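Local coordinates for protein ribosomal RNA methyltransferase, putative (Plasmodium falciparum, PDB 2PLW) that binds S-adenosylmethionine and probably transfers its methyl group to the 2'-hydroxyl of a uridine in ribosomal RNA, at residues A[24-29]-A[38-43]. Sequence-based numbering, arbitrary orientation.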
ATOM      1  N   LYS A  24       4.521   9.297 -11.923  1.00 17.49           N
ATOM      2  CA  LYS A  24       4.826   8.357 -10.841  1.00 15.94           C
ATOM      3  C   LYS A  24       4.301   6.978 -11.169  1.00 15.49           C
ATOM      4  O   LYS A  24       3.233   6.841 -11.793  1.00 14.60           O
ATOM      5  CB  LYS A  24       4.197   8.797  -9.519  1.00 17.63           C
ATOM      6  CG  LYS A  24       4.613  10.214  -9.032  1.00 18.32           C
ATOM      7  CD  LYS A  24       6.061  10.234  -8.573  1.00 22.31           C
ATOM      8  CE  LYS A  24       6.545  11.654  -8.281  1.00 22.15           C
ATOM      9  NZ  LYS A  24       8.005  11.643  -7.967  1.00 25.04           N
ATOM     10  N   ILE A  25       5.046   5.973 -10.717  1.00 13.91           N
ATOM     11  CA  ILE A  25       4.539   4.604 -10.764  1.00 13.65           C
ATOM     12  C   ILE A  25       3.891   4.361  -9.393  1.00 12.35           C
ATOM     13  O   ILE A  25       4.515   4.566  -8.356  1.00 12.79           O
ATOM     14  CB  ILE A  25       5.658   3.601 -11.045  1.00 13.48           C
ATOM     15  CG1 ILE A  25       6.256   3.858 -12.441  1.00 14.63           C
ATOM     16  CG2 ILE A  25       5.121   2.180 -10.947  1.00 13.90           C
ATOM     17  CD1 ILE A  25       7.374   2.848 -12.836  1.00 16.04           C
ATOM     18  N   ILE A  26       2.655   3.890  -9.409  1.00 11.97           N
ATOM     19  CA  ILE A  26       1.832   3.756  -8.192  1.00 12.22           C
ATOM     20  C   ILE A  26       1.307   2.327  -8.043  1.00 12.27           C
ATOM     21  O   ILE A  26       0.713   1.759  -8.962  1.00 11.91           O
ATOM     22  CB  ILE A  26       0.648   4.739  -8.233  1.00 12.52           C
ATOM     23  CG1 ILE A  26       1.159   6.168  -8.434  1.00 13.84           C
ATOM     24  CG2 ILE A  26      -0.150   4.701  -6.919  1.00 14.31           C
ATOM     25  CD1 ILE A  26       0.121   7.059  -9.083  1.00 16.17           C
ATOM     26  N   LEU A  27       1.538   1.753  -6.865  1.00 11.96           N
ATOM     27  CA  LEU A  27       1.054   0.409  -6.546  1.00 12.62           C
ATOM     28  C   LEU A  27       0.035   0.471  -5.423  1.00 12.42           C
ATOM     29  O   LEU A  27       0.274   1.077  -4.392  1.00 12.57           O
ATOM     30  CB  LEU A  27       2.221  -0.479  -6.118  1.00 11.72           C
ATOM     31  CG  LEU A  27       1.861  -1.891  -5.630  1.00 12.48           C
ATOM     32  CD1 LEU A  27       1.208  -2.701  -6.718  1.00 13.45           C
ATOM     33  CD2 LEU A  27       3.103  -2.609  -5.126  1.00 13.99           C
ATOM     34  N   ASP A  28      -1.078  -0.225  -5.623  1.00 13.04           N
ATOM     35  CA  ASP A  28      -2.203  -0.208  -4.712  1.00 13.38           C
ATOM     36  C   ASP A  28      -2.379  -1.635  -4.225  1.00 13.05           C
ATOM     37  O   ASP A  28      -2.837  -2.489  -4.992  1.00 11.98           O
ATOM     38  CB  ASP A  28      -3.436   0.257  -5.489  1.00 14.10           C
ATOM     39  CG  ASP A  28      -4.700   0.243  -4.662  1.00 17.22           C
ATOM     40  OD1 ASP A  28      -4.626   0.399  -3.434  1.00 21.01           O
ATOM     41  OD2 ASP A  28      -5.790   0.048  -5.262  1.00 20.89           O
ATOM     42  N   ILE A  29      -1.967  -1.892  -2.987  1.00 12.23           N
ATOM     43  CA  ILE A  29      -1.998  -3.245  -2.437  1.00 13.02           C
ATOM     44  C   ILE A  29      -3.321  -3.451  -1.715  1.00 13.61           C
ATOM     45  O   ILE A  29      -3.785  -2.545  -1.008  1.00 14.54           O
ATOM     46  CB  ILE A  29      -0.830  -3.481  -1.465  1.00 13.22           C
ATOM     47  CG1 ILE A  29       0.502  -3.269  -2.199  1.00 12.72           C
ATOM     48  CG2 ILE A  29      -0.931  -4.917  -0.842  1.00 13.54           C
ATOM     49  CD1 ILE A  29       1.710  -3.443  -1.302  1.00 14.88           C
ATOM     50  N   GLN A  38      -9.509   3.527  -8.935  1.00 16.08           N
ATOM     51  CA  GLN A  38     -10.337   4.558  -9.578  1.00 16.73           C
ATOM     52  C   GLN A  38      -9.975   5.959  -9.135  1.00 16.70           C
ATOM     53  O   GLN A  38      -9.905   6.859  -9.965  1.00 17.78           O
ATOM     54  CB  GLN A  38     -11.813   4.325  -9.279  1.00 16.55           C
ATOM     55  CG  GLN A  38     -12.328   3.065  -9.878  1.00 16.65           C
ATOM     56  CD  GLN A  38     -13.747   2.851  -9.485  1.00 16.20           C
ATOM     57  OE1 GLN A  38     -14.033   2.533  -8.336  1.00 16.86           O
ATOM     58  NE2 GLN A  38     -14.658   3.007 -10.443  1.00 19.73           N
ATOM     59  N   VAL A  39      -9.740   6.157  -7.835  1.00 17.23           N
ATOM     60  CA  VAL A  39      -9.352   7.480  -7.315  1.00 16.96           C
ATOM     61  C   VAL A  39      -8.002   7.901  -7.900  1.00 16.87           C
ATOM     62  O   VAL A  39      -7.809   9.048  -8.315  1.00 17.38           O
ATOM     63  CB  VAL A  39      -9.257   7.473  -5.760  1.00 16.97           C
ATOM     64  CG1 VAL A  39      -8.540   8.712  -5.249  1.00 16.97           C
ATOM     65  CG2 VAL A  39     -10.651   7.347  -5.137  1.00 16.61           C
ATOM     66  N   ILE A  40      -7.064   6.954  -7.936  1.00 15.59           N
ATOM     67  CA  ILE A  40      -5.748   7.213  -8.504  1.00 15.77           C
ATOM     68  C   ILE A  40      -5.855   7.639  -9.967  1.00 17.15           C
ATOM     69  O   ILE A  40      -5.179   8.590 -10.386  1.00 18.30           O
ATOM     70  CB  ILE A  40      -4.782   5.996  -8.333  1.00 15.20           C
ATOM     71  CG1 ILE A  40      -4.528   5.719  -6.841  1.00 14.62           C
ATOM     72  CG2 ILE A  40      -3.441   6.282  -9.046  1.00 15.66           C
ATOM     73  CD1 ILE A  40      -3.974   4.270  -6.579  1.00 14.02           C
ATOM     74  N   LEU A  41      -6.716   6.962 -10.721  1.00 18.43           N
ATOM     75  CA  LEU A  41      -6.997   7.363 -12.110  1.00 19.67           C
ATOM     76  C   LEU A  41      -7.531   8.795 -12.211  1.00 20.84           C
ATOM     77  O   LEU A  41      -7.025   9.572 -13.006  1.00 19.66           O
ATOM     78  CB  LEU A  41      -7.940   6.375 -12.797  1.00 20.03           C
ATOM     79  CG  LEU A  41      -7.400   5.040 -13.280  1.00 20.71           C
ATOM     80  CD1 LEU A  41      -8.568   4.137 -13.625  1.00 21.94           C
ATOM     81  CD2 LEU A  41      -6.491   5.192 -14.516  1.00 22.59           C
ATOM     82  N   GLU A  42      -8.518   9.139 -11.388  1.00 22.12           N
ATOM     83  CA  GLU A  42      -9.104  10.490 -11.377  1.00 24.19           C
ATOM     84  C   GLU A  42      -8.103  11.590 -11.090  1.00 24.71           C
ATOM     85  O   GLU A  42      -8.104  12.643 -11.741  1.00 25.55           O
ATOM     86  CB  GLU A  42     -10.177  10.588 -10.300  1.00 25.20           C
ATOM     87  CG  GLU A  42     -11.438   9.883 -10.630  1.00 28.29           C
ATOM     88  CD  GLU A  42     -12.400   9.875  -9.463  1.00 30.91           C
ATOM     89  OE1 GLU A  42     -11.985  10.192  -8.310  1.00 32.47           O
ATOM     90  OE2 GLU A  42     -13.572   9.529  -9.701  1.00 35.22           O
ATOM     91  N   ARG A  43      -7.278  11.355 -10.076  1.00 24.11           N
ATOM     92  CA  ARG A  43      -6.364  12.362  -9.593  1.00 24.74           C
ATOM     93  C   ARG A  43      -5.139  12.489 -10.486  1.00 24.91           C
ATOM     94  O   ARG A  43      -4.410  13.471 -10.401  1.00 26.00           O
ATOM     95  CB  ARG A  43      -5.995  12.080  -8.152  1.00 24.52           C
ATOM     96  CG  ARG A  43      -7.222  12.102  -7.277  1.00 25.28           C
ATOM     97  CD  ARG A  43      -6.925  12.602  -5.923  1.00 27.75           C
ATOM     98  NE  ARG A  43      -8.112  13.218  -5.354  1.00 28.51           N
ATOM     99  CZ  ARG A  43      -8.096  14.119  -4.384  1.00 25.16           C
ATOM    100  NH1 ARG A  43      -6.955  14.495  -3.832  1.00 23.12           N
ATOM    101  NH2 ARG A  43      -9.241  14.611  -3.943  1.00 27.25           N
TER
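A small, buried hydrophobic contact, in which I40 of helix 35-43 projects onto I26 and D28, joins the helix to strand 24-29 of the central sheet. The two isoleucines run past each other in opposite directions and touch branch to branch: CD1 of I26 lies 3.6 Å from CG2 of I40, and CD1 of I40 is 3.9 Å from CG2 of I26. In I40 the longer branch stands beside the backbone N and anti to the carbonyl carbon (chi1 -63°), and with the extended chi2 (161°) this lets its CD1 reach both I26 and D28, the next strand residue whose side chain starts out toward the helix, meeting CB of D28 at 4.2 Å. D28 thus offers its methylene to the helix. Strand 24-29, helix 35-43 and strand 49-55 form a right-handed beta-alpha-beta crossover, the first of the Rossmann-like methyltransferase fold, and the two strands pair in parallel. L10 of helix 7-17 and I51 of strand 49-55 also touch I40, widening the apolar packing around it. At the C-terminal end of the strand, the side chain of D28 is about 5 Å from the bound S-adenosylmethionine and about 3 Å from the side chain of W36, a residue of the cofactor site, nearest atoms in both cases.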